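Local coordinates for uncharacterized protein, DUF633, LMOf2365_1472 (Listeria monocytogenes str. 4b F2365, PDB 3GNL) that is uncharacterized but probably methylates N1 of an adenine in tRNA, at residues Gly56-Gln59 with Ser60-Gln64; Asp31-Tyr34 with Leu35-Ala39. All coordinates share one frame; numbering follows the deposited sequence.

How the contacts relate
Both contacts are local and belong to the Rossmann-like sheet domain, contact 1 on helix 55-67 and contact 2 at the start of helix 34-41, their centres about 11 Å apart. Contact 2 is mostly buried: it turns the chain from the loop after strand 23-28 into helix 34-41. Contact 1 runs along its helix and belongs to the surface, although Ala61 faces inward. Their chemistry follows these places. Residues 31-39 combine a beta turn, a bridging water and a helix start with small apolar side chains, whereas residues 56-64 pair regular helical bonds with an amide lying over a phenyl ring. The two meet directly: Gln64 CB is 3.1 Å from His32 O, and Ser60 CB lies 3.6 Å from His32 CD2.

Contact 1 of 2, residues Gly56-Gln59 with Ser60-Gln64; sequences GPFQ and SAQKQ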
# COMPACT_ATOMS: atom_id res chain seq x y z
N GLY A 56 -17.82 12.54 -7.70
CA GLY A 56 -18.20 12.52 -6.30
C GLY A 56 -16.96 12.81 -5.47
O GLY A 56 -16.90 13.84 -4.81
N PRO A 57 -15.94 11.94 -5.57
CA PRO A 57 -14.72 12.20 -4.78
C PRO A 57 -13.93 13.47 -5.16
O PRO A 57 -13.27 14.09 -4.31
CB PRO A 57 -13.89 10.95 -5.02
CG PRO A 57 -14.94 9.86 -5.33
CD PRO A 57 -15.93 10.61 -6.20
N PHE A 58 -13.95 13.90 -6.39
CA PHE A 58 -13.26 15.12 -6.76
C PHE A 58 -13.95 16.27 -6.00
O PHE A 58 -13.28 17.08 -5.33
CB PHE A 58 -13.31 15.34 -8.29
CG PHE A 58 -12.75 16.65 -8.75
CD1 PHE A 58 -11.41 16.93 -8.61
CD2 PHE A 58 -13.56 17.57 -9.40
CE1 PHE A 58 -10.86 18.12 -9.01
CE2 PHE A 58 -13.02 18.79 -9.84
CZ PHE A 58 -11.66 19.08 -9.63
N GLN A 59 -15.28 16.34 -6.06
CA GLN A 59 -16.01 17.40 -5.33
C GLN A 59 -15.90 17.38 -3.83
O GLN A 59 -15.74 18.44 -3.20
CB GLN A 59 -17.48 17.40 -5.72
CG GLN A 59 -17.63 18.27 -6.88
CD GLN A 59 -18.25 17.61 -8.02
OE1 GLN A 59 -19.47 17.43 -8.06
NE2 GLN A 59 -17.42 17.28 -9.00
N SER A 60 -15.93 16.19 -3.24
CA SER A 60 -15.78 16.01 -1.80
C SER A 60 -14.40 16.51 -1.37
O SER A 60 -14.26 17.15 -0.32
CB SER A 60 -15.91 14.52 -1.49
OG SER A 60 -17.27 14.12 -1.40
N ALA A 61 -13.37 16.21 -2.18
CA ALA A 61 -12.01 16.64 -1.82
C ALA A 61 -11.85 18.15 -1.96
O ALA A 61 -11.25 18.79 -1.07
CB ALA A 61 -10.95 15.90 -2.62
N GLN A 62 -12.40 18.73 -3.03
CA GLN A 62 -12.40 20.19 -3.20
C GLN A 62 -13.04 20.88 -2.00
O GLN A 62 -12.49 21.89 -1.50
CB GLN A 62 -13.15 20.60 -4.46
CG GLN A 62 -12.38 20.48 -5.75
CD GLN A 62 -13.25 20.73 -6.99
OE1 GLN A 62 -14.29 20.09 -7.15
NE2 GLN A 62 -12.84 21.67 -7.85
N LYS A 63 -14.16 20.33 -1.54
CA LYS A 63 -14.91 20.96 -0.43
C LYS A 63 -14.18 20.84 0.88
O LYS A 63 -14.18 21.78 1.65
CB LYS A 63 -16.34 20.43 -0.31
CG LYS A 63 -17.24 20.93 -1.45
CD LYS A 63 -18.63 20.41 -1.28
CE LYS A 63 -19.60 20.95 -2.37
NZ LYS A 63 -20.07 22.35 -2.08
N GLN A 64 -13.50 19.72 1.11
CA GLN A 64 -12.73 19.58 2.35
C GLN A 64 -11.57 20.58 2.37
O GLN A 64 -11.30 21.18 3.44
CB GLN A 64 -12.23 18.13 2.49
CG GLN A 64 -11.24 17.91 3.63
CD GLN A 64 -11.84 18.12 5.00
OE1 GLN A 64 -12.95 17.70 5.29
NE2 GLN A 64 -11.08 18.77 5.87
O HOH W 1 -19.32 14.83 -3.81
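Four successive i to i+4 backbone hydrogen bonds, Ser60 to Gly56, Ala61 to Pro57, Gln62 to Phe58 and Lys63 to Gln59, each 3.0 Å from N to O, define regular alpha-helix here. This is most of helix 55-67, the crossover of a beta-alpha-beta unit between parallel strands 45-52 and 74-78. Phe58 and Gln62, one turn apart, make the main side-chain contact. A chi1 of 174° swings the Phe58 ring beside its own carbonyl carbon, on the side of the next turn, where Gln62 reaches back along the helix and lays its amide over one ring face. Gln62 CD stands 3.4 Å above that plane, displaced toward the rim, and amide and ring are inclined by 33°, a tilted rather than flat overlay. The amide lies over the CE2-CZ side, with Gln62 OE1 3.2 Å from Phe58 CE2 and Gln62 NE2 3.4 Å from Phe58 CZ. Phe58 and Ala61 also pack on Val76 and Glu52 of the flanking strands. At the start of the segment, Gly56 O has a second partner besides Ser60 N: a water that donates a hydrogen bond to it at 2.8 Å.

Contact 2 of 2, residues Asp31-Tyr34 with Leu35-Ala39; sequences DHAY and LPCFA
A type I' beta turn, Asp31 to Tyr34, leads straight into helix 34-41 in the Rossmann-like domain, with Ala33 at the N-cap; the junction lies in the loop between strand 23-28 and that helix. In Rossmann-like methyltransferases the loop after the first strand commonly contributes to the S-adenosylmethionine site; a like role here is only inferred. The positive phi values of His32 and Ala33 are the evidence for the turn, which Tyr34 N closes on Asp31 O at 3.0 Å. The helix then starts with two bonds across the contact: Cys37 N to Ala33 O, and Phe38 N to Tyr34 O. A water ties turn to helix, donating to Asp31 O and accepting from Leu35 N, each at 2.8 Å, so this first-turn N-H has a partner although no helical carbonyl precedes it.

Small apolar groups meet beside the N-cap. Ala33 CB faces Pro36 CG at 4.4 Å and Cys37 SG slightly farther off, while Pro36 CD comes within 3.3 Å of Ala33 O. Having no N-H, Pro36 fits the first turn without costing a helical bond. Cys37 SG sits beside its own backbone N (chi1 -71°), which turns the sulfur back toward the Ala33 carbonyl. Leu35 packs on Val15 and Ala16 of helix 10-16, and Ala33 on Val65 of helix 55-67.

Within the turn, the Tyr34 ring lies against His32, whose CB stands 3.5 Å above the centre of one ring face; Tyr34 OH in turn lies over one face of the imidazole, toward its rim. The imidazole is further fixed by a carboxylate: His32 ND1 donates to Asp31 OD1 at 2.9 Å, nearly along the C-O bond, with OD1 15° out of the imidazole plane.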
# COMPACT_ATOMS: atom_id res chain seq x y z
N ASP A 31 -8.62 10.17 -0.03
CA ASP A 31 -9.86 10.01 0.69
C ASP A 31 -10.31 11.37 1.22
O ASP A 31 -9.85 11.76 2.30
CB ASP A 31 -9.62 9.01 1.83
CG ASP A 31 -10.90 8.62 2.54
OD1 ASP A 31 -11.97 9.23 2.28
OD2 ASP A 31 -10.82 7.71 3.40
N HIS A 32 -11.18 12.10 0.49
CA HIS A 32 -11.63 13.44 0.89
C HIS A 32 -10.53 14.49 1.14
O HIS A 32 -10.82 15.55 1.70
CB HIS A 32 -12.56 13.39 2.08
CG HIS A 32 -13.86 12.67 1.83
ND1 HIS A 32 -13.93 11.31 1.63
CD2 HIS A 32 -15.13 13.13 1.78
CE1 HIS A 32 -15.20 10.96 1.43
NE2 HIS A 32 -15.94 12.05 1.54
N ALA A 33 -9.30 14.23 0.67
CA ALA A 33 -8.16 15.08 0.97
C ALA A 33 -7.93 15.17 2.48
O ALA A 33 -7.26 16.13 2.90
CB ALA A 33 -8.37 16.48 0.35
N TYR A 34 -8.45 14.24 3.28
CA TYR A 34 -8.24 14.30 4.73
C TYR A 34 -6.75 14.27 5.04
O TYR A 34 -6.26 15.09 5.87
CB TYR A 34 -8.88 13.12 5.47
CG TYR A 34 -10.38 13.05 5.49
CD1 TYR A 34 -11.15 14.20 5.64
CD2 TYR A 34 -11.03 11.83 5.38
CE1 TYR A 34 -12.55 14.13 5.68
CE2 TYR A 34 -12.43 11.75 5.40
CZ TYR A 34 -13.16 12.92 5.54
OH TYR A 34 -14.53 12.85 5.56
N LEU A 35 -6.04 13.33 4.43
CA LEU A 35 -4.61 13.19 4.70
C LEU A 35 -3.79 14.42 4.28
O LEU A 35 -3.01 14.93 5.09
CB LEU A 35 -4.09 11.84 4.16
CG LEU A 35 -2.59 11.59 4.28
CD1 LEU A 35 -2.30 10.08 4.38
CD2 LEU A 35 -1.77 12.22 3.20
N PRO A 36 -3.99 14.96 3.06
CA PRO A 36 -3.31 16.20 2.67
C PRO A 36 -3.61 17.33 3.61
O PRO A 36 -2.69 18.08 3.98
CB PRO A 36 -3.88 16.48 1.30
CG PRO A 36 -4.22 15.11 0.74
CD PRO A 36 -4.68 14.32 1.93
N CYS A 37 -4.85 17.46 4.05
CA CYS A 37 -5.18 18.57 4.97
C CYS A 37 -4.45 18.37 6.28
O CYS A 37 -3.89 19.33 6.81
CB CYS A 37 -6.68 18.71 5.19
SG CYS A 37 -7.61 19.36 3.70
N PHE A 38 -4.47 17.15 6.80
CA PHE A 38 -3.82 16.84 8.09
C PHE A 38 -2.32 17.13 8.00
O PHE A 38 -1.76 17.73 8.94
CB PHE A 38 -4.06 15.39 8.41
CG PHE A 38 -3.26 14.86 9.57
CD1 PHE A 38 -3.76 14.96 10.86
CD2 PHE A 38 -2.07 14.17 9.36
CE1 PHE A 38 -3.05 14.42 11.97
CE2 PHE A 38 -1.37 13.61 10.45
CZ PHE A 38 -1.87 13.74 11.74
N ALA A 39 -1.69 16.78 6.89
CA ALA A 39 -0.25 16.88 6.77
C ALA A 39 0.18 18.32 6.51
O ALA A 39 1.26 18.76 6.97
CB ALA A 39 0.27 15.97 5.73
O HOH W 2 -7.24 11.21 3.15